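Local coordinates for protein EXOU (Pseudomonas aeruginosa, PDB 4AKX) that acts as a cytotoxin delivered into host cells by type III secretion and probably hydrolyses phospholipids there through its patatin-like domain, at residues F491-N502 with N543-D551; N581-S590 with T647-R655. One frame throughout, in Å; residues are numbered along the deposited sequence.

Contact 1 of 2, residues F491-N502 with N543-D551; sequences FTELTVAIVSAN and NVDHQQLLD
Phe491 meets His546 with its ring: CD1 lies 3.8 Å from CE1 of the imidazole, and the two rings meet obliquely, planes 48° apart and centroids 5.7 Å apart. The carbonyl O of Phe491 lies at the imidazole edge, in plane, and accepts a hydrogen bond from Thr495 OG1 at 2.7 Å, which probably orients that hydroxyl. Leu494 adds CD2 beside the same imidazole. Thr495 has its two branches divided: OG1 stands 3.2 Å from His546 NE2, whereas CG2, anti to its own backbone N, rests 3.3 Å from Asp545 OD2. His546 is thus a knob among Phe491, Leu494, Thr495 and Ile498. The reciprocal knob is Ile498, held by Asp545, His546, Gln548 and Leu549, with CD1 4.0 Å from Leu549 CB. Val499 CG2 reaches Asp545 OD2. At the start of helix 544-552, Asn543 OD1 N-caps by accepting His546 N at 3.2 Å, nearly straight at 171°. The axes of the two short helical segments cross at 69° and approach to 9.6 Å, within the middle helical domain; helix 512-524 packs on Leu494, helix 528-537 on Phe491, and helix 561-591 on Leu549.

Contact 2 of 2, residues N581-S590 with T647-R655; sequences NIRKEVIFPS and TVEMAKAWR
Trp654 is the largest bump here, a knob in a hollow formed by Asn581, Ile582, Glu585 and Val586. Ile582 lies over one face of the indole, its CG1 3.8 Å from the centroid of the six-membered ring and 23° off the normal, a CH-pi contact offset toward the rim. Glu585 forms another wall: its CD is 3.4 Å from Trp654 NE1, at the ring edge, with the carboxylate plane turned 75° from the indole. Its CG sits between backbone N and carbonyl carbon, from where the extended chain crosses the indole at about a right angle. Asn581 CB approaches atom CH2 of Trp654. Val586 splits its branches, CG2 4.0 Å from Trp654 CD1 and CG1 4.2 Å from Ala651 CB, while selenomethionine Met650 adds its CB beside CG2. Ser590 OG and Thr647 OG1 are modelled so close that the details of their bond are doubtful. The axes of the two short segments, nearly antiparallel at 166°, join helices of the C-terminal domain; segment 581-590 carries a wider pi-type turn at 583-587 and is kinked at Pro589. Helices 598-613 and 617-630 both touch Ile582, and strand 266-273 of the mixed sheet lies against Phe588, Pro589 and Ser590.

Both segments of contact 1 precede those of contact 2 along the chain, and the two contacts stand with centres 37 Å apart and nearest atoms about 15 Å apart. They belong to different parts of the toxin, the middle helical and C-terminal domains. Their connection is helix 561-591: it follows helix 544-552 in sequence, touches Leu549 and Leu550 of contact 1 near its start, and supplies residues 581-590 to contact 2 near its end. One long helix therefore spans both helical regions. Contact 2 also borders strand 266-273 of the mixed sheet, within the patatin-like region, which places the end of helix 561-591 against the probable phospholipase part of the toxin.

Contact 1 of 2, residues F491-N502 with N543-D551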
loop_
_atom_site.group_PDB
_atom_site.type_symbol
_atom_site.label_atom_id
_atom_site.label_comp_id
_atom_site.label_asym_id
_atom_site.label_seq_id
_atom_site.Cartn_x
_atom_site.Cartn_y
_atom_site.Cartn_z
ATOM N N PHE B 491 -18.820 42.221 -29.466
ATOM C CA PHE B 491 -18.110 42.566 -28.266
ATOM C C PHE B 491 -17.948 44.062 -28.113
ATOM O O PHE B 491 -17.953 44.575 -26.989
ATOM C CB PHE B 491 -16.762 41.947 -28.304
ATOM C CG PHE B 491 -16.739 40.525 -27.872
ATOM C CD1 PHE B 491 -17.425 40.116 -26.740
ATOM C CD2 PHE B 491 -15.944 39.617 -28.526
ATOM C CE1 PHE B 491 -17.327 38.809 -26.291
ATOM C CE2 PHE B 491 -15.829 38.321 -28.076
ATOM C CZ PHE B 491 -16.535 37.906 -26.978
ATOM N N THR B 492 -17.782 44.773 -29.222
ATOM C CA THR B 492 -17.815 46.234 -29.146
ATOM C C THR B 492 -19.226 46.709 -28.813
ATOM O O THR B 492 -19.427 47.651 -28.013
ATOM C CB THR B 492 -17.383 46.860 -30.480
ATOM O OG1 THR B 492 -16.019 46.515 -30.733
ATOM C CG2 THR B 492 -17.547 48.375 -30.460
ATOM N N GLU B 493 -20.200 46.061 -29.462
ATOM C CA GLU B 493 -21.602 46.477 -29.394
ATOM C C GLU B 493 -22.055 46.367 -27.927
ATOM O O GLU B 493 -22.681 47.276 -27.372
ATOM C CB GLU B 493 -22.438 45.612 -30.347
ATOM C CG GLU B 493 -23.940 45.836 -30.298
ATOM C CD GLU B 493 -24.731 44.841 -31.176
ATOM O OE1 GLU B 493 -24.111 44.153 -32.036
ATOM O OE2 GLU B 493 -25.979 44.732 -31.001
ATOM N N LEU B 494 -21.606 45.288 -27.284
ATOM C CA LEU B 494 -21.834 45.059 -25.876
ATOM C C LEU B 494 -21.140 46.063 -24.993
ATOM O O LEU B 494 -21.599 46.326 -23.908
ATOM C CB LEU B 494 -21.367 43.667 -25.496
ATOM C CG LEU B 494 -21.492 43.264 -24.032
ATOM C CD1 LEU B 494 -22.946 43.213 -23.621
ATOM C CD2 LEU B 494 -20.828 41.900 -23.820
ATOM N N THR B 495 -19.995 46.569 -25.428
ATOM C CA THR B 495 -19.217 47.512 -24.611
ATOM C C THR B 495 -19.843 48.900 -24.628
ATOM O O THR B 495 -19.863 49.597 -23.596
ATOM C CB THR B 495 -17.759 47.572 -25.069
ATOM O OG1 THR B 495 -17.227 46.246 -25.041
ATOM C CG2 THR B 495 -16.957 48.429 -24.160
ATOM N N VAL B 496 -20.380 49.279 -25.791
ATOM C CA VAL B 496 -21.149 50.517 -25.925
ATOM C C VAL B 496 -22.331 50.511 -24.988
ATOM O O VAL B 496 -22.707 51.536 -24.467
ATOM C CB VAL B 496 -21.707 50.651 -27.341
ATOM C CG1 VAL B 496 -22.633 51.839 -27.451
ATOM C CG2 VAL B 496 -20.580 50.728 -28.327
ATOM N N ALA B 497 -22.946 49.349 -24.829
ATOM C CA ALA B 497 -24.059 49.183 -23.919
ATOM C C ALA B 497 -23.645 49.394 -22.444
ATOM O O ALA B 497 -24.115 50.351 -21.773
ATOM C CB ALA B 497 -24.676 47.818 -24.126
ATOM N N ILE B 498 -22.744 48.544 -21.963
ATOM C CA ILE B 498 -22.202 48.701 -20.642
ATOM C C ILE B 498 -21.870 50.157 -20.343
ATOM O O ILE B 498 -22.273 50.656 -19.303
ATOM C CB ILE B 498 -20.961 47.809 -20.372
ATOM C CG1 ILE B 498 -21.333 46.337 -20.322
ATOM C CG2 ILE B 498 -20.357 48.126 -19.010
ATOM C CD1 ILE B 498 -20.159 45.465 -20.606
ATOM N N VAL B 499 -21.159 50.844 -21.244
ATOM C CA VAL B 499 -20.696 52.222 -20.958
ATOM C C VAL B 499 -21.846 53.225 -20.879
ATOM O O VAL B 499 -21.952 53.969 -19.905
ATOM C CB VAL B 499 -19.583 52.724 -21.932
ATOM C CG1 VAL B 499 -19.365 54.218 -21.779
ATOM C CG2 VAL B 499 -18.269 51.982 -21.704
ATOM N N SER B 500 -22.723 53.214 -21.877
ATOM C CA SER B 500 -23.862 54.149 -21.925
ATOM C C SER B 500 -24.861 53.922 -20.794
ATOM O O SER B 500 -25.684 54.786 -20.506
ATOM C CB SER B 500 -24.591 54.022 -23.248
ATOM O OG SER B 500 -25.507 52.950 -23.185
ATOM N N ALA B 501 -24.792 52.741 -20.178
ATOM C CA ALA B 501 -25.608 52.411 -19.006
ATOM C C ALA B 501 -25.105 53.096 -17.712
ATOM O O ALA B 501 -25.901 53.536 -16.865
ATOM C CB ALA B 501 -25.671 50.901 -18.832
ATOM N N ASN B 502 -23.786 53.159 -17.563
ATOM C CA ASN B 502 -23.167 54.008 -16.561
ATOM C C ASN B 502 -23.632 55.446 -16.709
ATOM O O ASN B 502 -23.693 56.174 -15.730
ATOM C CB ASN B 502 -21.650 53.951 -16.680
ATOM C CG ASN B 502 -21.130 52.536 -16.762
ATOM O OD1 ASN B 502 -21.865 51.580 -16.524
ATOM N ND2 ASN B 502 -19.852 52.389 -17.097
ATOM N N ASN B 543 -9.819 43.920 -19.675
ATOM C CA ASN B 543 -10.984 44.604 -20.246
ATOM C C ASN B 543 -11.970 45.115 -19.176
ATOM O O ASN B 543 -12.955 44.469 -18.891
ATOM C CB ASN B 543 -11.690 43.652 -21.227
ATOM C CG ASN B 543 -12.731 44.349 -22.095
ATOM O OD1 ASN B 543 -13.657 44.992 -21.603
ATOM N ND2 ASN B 543 -12.599 44.190 -23.401
ATOM N N VAL B 544 -11.694 46.277 -18.602
ATOM C CA VAL B 544 -12.491 46.860 -17.494
ATOM C C VAL B 544 -14.031 46.786 -17.611
ATOM O O VAL B 544 -14.731 46.736 -16.588
ATOM C CB VAL B 544 -12.145 48.354 -17.259
ATOM C CG1 VAL B 544 -12.917 48.884 -16.077
ATOM C CG2 VAL B 544 -10.662 48.547 -17.016
ATOM N N ASP B 545 -14.558 46.867 -18.833
ATOM C CA ASP B 545 -15.999 47.016 -19.029
ATOM C C ASP B 545 -16.713 45.698 -18.996
ATOM O O ASP B 545 -17.799 45.574 -18.456
ATOM C CB ASP B 545 -16.280 47.692 -20.350
ATOM C CG ASP B 545 -15.999 49.151 -20.301
ATOM O OD1 ASP B 545 -15.895 49.689 -19.175
ATOM O OD2 ASP B 545 -15.871 49.766 -21.378
ATOM N N HIS B 546 -16.124 44.715 -19.635
ATOM C CA HIS B 546 -16.614 43.385 -19.517
ATOM C C HIS B 546 -16.543 42.959 -18.087
ATOM O O HIS B 546 -17.561 42.599 -17.529
ATOM C CB HIS B 546 -15.854 42.464 -20.443
ATOM C CG HIS B 546 -16.153 42.705 -21.890
ATOM N ND1 HIS B 546 -15.445 42.127 -22.888
ATOM C CD2 HIS B 546 -17.142 43.495 -22.503
ATOM C CE1 HIS B 546 -15.984 42.493 -24.080
ATOM N NE2 HIS B 546 -17.021 43.335 -23.838
ATOM N N GLN B 547 -15.374 43.074 -17.447
ATOM C CA GLN B 547 -15.262 42.733 -16.008
ATOM C C GLN B 547 -16.326 43.473 -15.197
ATOM O O GLN B 547 -16.744 43.012 -14.142
ATOM C CB GLN B 547 -13.870 43.034 -15.407
ATOM C CG GLN B 547 -12.716 42.224 -15.947
ATOM C CD GLN B 547 -13.008 40.744 -15.961
ATOM O OE1 GLN B 547 -13.039 40.115 -14.913
ATOM N NE2 GLN B 547 -13.240 40.170 -17.173
ATOM N N GLN B 548 -16.758 44.630 -15.681
ATOM C CA GLN B 548 -17.679 45.420 -14.893
ATOM C C GLN B 548 -18.946 44.615 -14.823
ATOM O O GLN B 548 -19.570 44.519 -13.776
ATOM C CB GLN B 548 -17.918 46.814 -15.504
ATOM C CG GLN B 548 -18.777 47.726 -14.636
ATOM C CD GLN B 548 -18.920 49.169 -15.168
ATOM O OE1 GLN B 548 -19.916 49.847 -14.879
ATOM N NE2 GLN B 548 -17.913 49.651 -15.915
ATOM N N LEU B 549 -19.279 43.974 -15.936
ATOM C CA LEU B 549 -20.537 43.275 -16.072
ATOM C C LEU B 549 -20.509 41.919 -15.384
ATOM O O LEU B 549 -21.490 41.521 -14.791
ATOM C CB LEU B 549 -20.855 43.074 -17.533
ATOM C CG LEU B 549 -21.901 41.997 -17.785
ATOM C CD1 LEU B 549 -23.282 42.630 -17.648
ATOM C CD2 LEU B 549 -21.732 41.366 -19.156
ATOM N N LEU B 550 -19.401 41.188 -15.507
ATOM C CA LEU B 550 -19.281 39.896 -14.839
ATOM C C LEU B 550 -19.326 40.084 -13.330
ATOM O O LEU B 550 -19.941 39.290 -12.633
ATOM C CB LEU B 550 -17.999 39.182 -15.226
ATOM C CG LEU B 550 -17.597 38.980 -16.673
ATOM C CD1 LEU B 550 -16.252 38.285 -16.679
ATOM C CD2 LEU B 550 -18.557 38.076 -17.403
ATOM N N ASP B 551 -18.682 41.133 -12.821
ATOM C CA ASP B 551 -18.699 41.377 -11.396
ATOM C C ASP B 551 -20.110 41.591 -10.914
ATOM O O ASP B 551 -20.425 41.306 -9.761
ATOM C CB ASP B 551 -17.849 42.591 -11.016
ATOM C CG ASP B 551 -16.357 42.373 -11.259
ATOM O OD1 ASP B 551 -15.887 41.209 -11.190
ATOM O OD2 ASP B 551 -15.655 43.377 -11.527
#

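Contact 2 of 2, residues N581-S590 with T647-R655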
loop_
_atom_site.group_PDB
_atom_site.type_symbol
_atom_site.label_atom_id
_atom_site.label_comp_id
_atom_site.label_asym_id
_atom_site.label_seq_id
_atom_site.Cartn_x
_atom_site.Cartn_y
_atom_site.Cartn_z
ATOM N N ASN B 581 -2.628 31.010 -4.177
ATOM C CA ASN B 581 -2.206 31.736 -2.980
ATOM C C ASN B 581 -1.893 30.812 -1.823
ATOM O O ASN B 581 -0.850 30.916 -1.189
ATOM C CB ASN B 581 -3.245 32.761 -2.575
ATOM C CG ASN B 581 -3.176 34.011 -3.433
ATOM O OD1 ASN B 581 -2.149 34.284 -4.070
ATOM N ND2 ASN B 581 -4.263 34.783 -3.456
ATOM N N ILE B 582 -2.761 29.856 -1.605
ATOM C CA ILE B 582 -2.505 28.862 -0.626
ATOM C C ILE B 582 -1.277 28.014 -0.947
ATOM O O ILE B 582 -0.486 27.679 -0.036
ATOM C CB ILE B 582 -3.705 27.949 -0.459
ATOM C CG1 ILE B 582 -4.886 28.773 0.056
ATOM C CG2 ILE B 582 -3.363 26.795 0.472
ATOM C CD1 ILE B 582 -6.210 28.067 -0.097
ATOM N N ARG B 583 -1.098 27.628 -2.210
ATOM C CA ARG B 583 0.079 26.823 -2.475
ATOM C C ARG B 583 1.282 27.625 -2.006
ATOM O O ARG B 583 2.098 27.134 -1.245
ATOM C CB ARG B 583 0.219 26.424 -3.928
ATOM C CG ARG B 583 1.485 25.622 -4.176
ATOM C CD ARG B 583 1.821 25.559 -5.653
ATOM N NE ARG B 583 2.015 26.874 -6.246
ATOM C CZ ARG B 583 3.159 27.552 -6.184
ATOM N NH1 ARG B 583 4.193 27.051 -5.519
ATOM N NH2 ARG B 583 3.278 28.727 -6.796
ATOM N N LYS B 584 1.327 28.893 -2.379
ATOM C CA LYS B 584 2.487 29.705 -2.099
ATOM C C LYS B 584 2.703 29.935 -0.634
ATOM O O LYS B 584 3.812 30.170 -0.241
ATOM C CB LYS B 584 2.407 31.042 -2.810
ATOM C CG LYS B 584 2.682 30.950 -4.294
ATOM C CD LYS B 584 2.971 32.316 -4.866
ATOM C CE LYS B 584 1.914 32.694 -5.892
ATOM N NZ LYS B 584 1.259 34.014 -5.600
ATOM N N GLU B 585 1.668 29.867 0.193
ATOM C CA GLU B 585 1.883 30.248 1.584
ATOM C C GLU B 585 1.582 29.242 2.678
ATOM O O GLU B 585 1.938 29.452 3.821
ATOM C CB GLU B 585 1.285 31.614 1.900
ATOM C CG GLU B 585 -0.205 31.628 2.158
ATOM C CD GLU B 585 -0.703 33.029 2.515
ATOM O OE1 GLU B 585 -0.664 33.363 3.727
ATOM O OE2 GLU B 585 -1.111 33.809 1.601
ATOM N N VAL B 586 0.956 28.142 2.345
ATOM C CA VAL B 586 0.796 27.091 3.337
ATOM C C VAL B 586 1.700 25.911 2.989
ATOM O O VAL B 586 2.418 25.397 3.855
ATOM C CB VAL B 586 -0.661 26.618 3.448
ATOM C CG1 VAL B 586 -0.768 25.510 4.478
ATOM C CG2 VAL B 586 -1.569 27.784 3.805
ATOM N N ILE B 587 1.694 25.526 1.710
ATOM C CA ILE B 587 2.480 24.412 1.215
ATOM C C ILE B 587 3.968 24.785 1.033
ATOM O O ILE B 587 4.855 24.180 1.641
ATOM C CB ILE B 587 1.932 23.935 -0.136
ATOM C CG1 ILE B 587 0.441 23.592 -0.055
ATOM C CG2 ILE B 587 2.766 22.788 -0.676
ATOM C CD1 ILE B 587 -0.007 23.126 1.309
ATOM N N PHE B 588 4.243 25.790 0.208
ATOM C CA PHE B 588 5.597 26.027 -0.245
ATOM C C PHE B 588 6.566 26.083 0.905
ATOM O O PHE B 588 7.655 25.541 0.809
ATOM C CB PHE B 588 5.706 27.314 -1.040
ATOM C CG PHE B 588 7.117 27.670 -1.391
ATOM C CD1 PHE B 588 7.969 28.173 -0.431
ATOM C CD2 PHE B 588 7.604 27.447 -2.673
ATOM C CE1 PHE B 588 9.278 28.455 -0.741
ATOM C CE2 PHE B 588 8.914 27.729 -2.991
ATOM C CZ PHE B 588 9.750 28.236 -2.024
ATOM N N PRO B 589 6.203 26.809 1.970
ATOM C CA PRO B 589 7.042 26.866 3.142
ATOM C C PRO B 589 7.273 25.506 3.823
ATOM O O PRO B 589 8.414 25.199 4.219
ATOM C CB PRO B 589 6.293 27.832 4.072
ATOM C CG PRO B 589 5.004 28.151 3.392
ATOM C CD PRO B 589 5.236 27.913 1.950
ATOM N N SER B 590 6.235 24.694 3.974
ATOM C CA SER B 590 6.452 23.407 4.639
ATOM C C SER B 590 7.247 22.458 3.768
ATOM O O SER B 590 8.256 21.891 4.207
ATOM C CB SER B 590 5.141 22.759 5.009
ATOM O OG SER B 590 4.515 23.521 6.007
ATOM N N THR B 647 2.039 25.199 10.240
ATOM C CA THR B 647 1.414 24.877 8.975
ATOM C C THR B 647 -0.073 24.632 9.176
ATOM O O THR B 647 -0.891 25.225 8.491
ATOM C CB THR B 647 2.062 23.617 8.392
ATOM O OG1 THR B 647 3.403 23.917 8.027
ATOM C CG2 THR B 647 1.322 23.121 7.184
ATOM N N VAL B 648 -0.401 23.749 10.120
ATOM C CA VAL B 648 -1.776 23.469 10.542
ATOM C C VAL B 648 -2.594 24.724 10.960
ATOM O O VAL B 648 -3.714 24.925 10.471
ATOM C CB VAL B 648 -1.787 22.436 11.688
ATOM C CG1 VAL B 648 -3.202 22.000 12.022
ATOM C CG2 VAL B 648 -0.935 21.239 11.328
ATOM N N GLU B 649 -2.056 25.558 11.854
ATOM C CA GLU B 649 -2.681 26.863 12.111
ATOM C C GLU B 649 -2.921 27.588 10.795
ATOM O O GLU B 649 -4.059 27.789 10.385
ATOM C CB GLU B 649 -1.817 27.733 13.022
ATOM C CG GLU B 649 -1.551 27.140 14.391
ATOM C CD GLU B 649 -2.780 26.495 15.007
ATOM O OE1 GLU B 649 -3.890 27.078 14.854
ATOM O OE2 GLU B 649 -2.631 25.399 15.643
HETATM N N MSE B 650 -1.830 27.938 10.119
HETATM C CA MSE B 650 -1.877 28.569 8.799
HETATM C C MSE B 650 -3.037 28.051 7.961
HETATM O O MSE B 650 -3.843 28.830 7.432
HETATM C CB MSE B 650 -0.515 28.338 8.125
HETATM C CG MSE B 650 0.363 29.590 8.006
HETATM SE SE MSE B 650 -0.772 31.062 7.336
HETATM C CE MSE B 650 -0.835 32.156 8.999
ATOM N N ALA B 651 -3.149 26.733 7.837
ATOM C CA ALA B 651 -4.243 26.156 7.069
ATOM C C ALA B 651 -5.590 26.487 7.722
ATOM O O ALA B 651 -6.480 27.023 7.075
ATOM C CB ALA B 651 -4.062 24.657 6.881
ATOM N N LYS B 652 -5.726 26.217 9.013
ATOM C CA LYS B 652 -6.973 26.544 9.693
ATOM C C LYS B 652 -7.415 27.964 9.321
ATOM O O LYS B 652 -8.574 28.208 8.969
ATOM C CB LYS B 652 -6.832 26.373 11.208
ATOM C CG LYS B 652 -6.894 24.924 11.655
ATOM C CD LYS B 652 -6.492 24.770 13.110
ATOM C CE LYS B 652 -6.797 23.379 13.643
ATOM N NZ LYS B 652 -6.888 23.359 15.133
ATOM N N ALA B 653 -6.467 28.884 9.318
ATOM C CA ALA B 653 -6.776 30.270 9.034
ATOM C C ALA B 653 -7.371 30.465 7.630
ATOM O O ALA B 653 -8.296 31.256 7.444
ATOM C CB ALA B 653 -5.539 31.134 9.228
ATOM N N TRP B 654 -6.830 29.754 6.650
ATOM C CA TRP B 654 -7.342 29.852 5.292
ATOM C C TRP B 654 -8.712 29.264 5.169
ATOM O O TRP B 654 -9.547 29.772 4.442
ATOM C CB TRP B 654 -6.371 29.234 4.285
ATOM C CG TRP B 654 -5.482 30.287 3.696
ATOM C CD1 TRP B 654 -4.238 30.710 4.153
ATOM C CD2 TRP B 654 -5.807 31.172 2.586
ATOM N NE1 TRP B 654 -3.773 31.758 3.396
ATOM C CE2 TRP B 654 -4.679 32.091 2.445
ATOM C CE3 TRP B 654 -6.886 31.290 1.719
ATOM C CZ2 TRP B 654 -4.646 33.071 1.457
ATOM C CZ3 TRP B 654 -6.842 32.272 0.725
ATOM C CH2 TRP B 654 -5.745 33.145 0.599
ATOM N N ARG B 655 -8.973 28.222 5.935
ATOM C CA ARG B 655 -10.205 27.471 5.814
ATOM C C ARG B 655 -11.434 28.264 6.265
ATOM O O ARG B 655 -12.531 28.080 5.720
ATOM C CB ARG B 655 -10.086 26.199 6.635
ATOM C CG ARG B 655 -11.215 25.214 6.458
ATOM C CD ARG B 655 -11.002 24.055 7.409
ATOM N NE ARG B 655 -11.187 24.470 8.803
ATOM C CZ ARG B 655 -10.787 23.773 9.867
ATOM N NH1 ARG B 655 -10.151 22.608 9.721
ATOM N NH2 ARG B 655 -11.017 24.253 11.086
#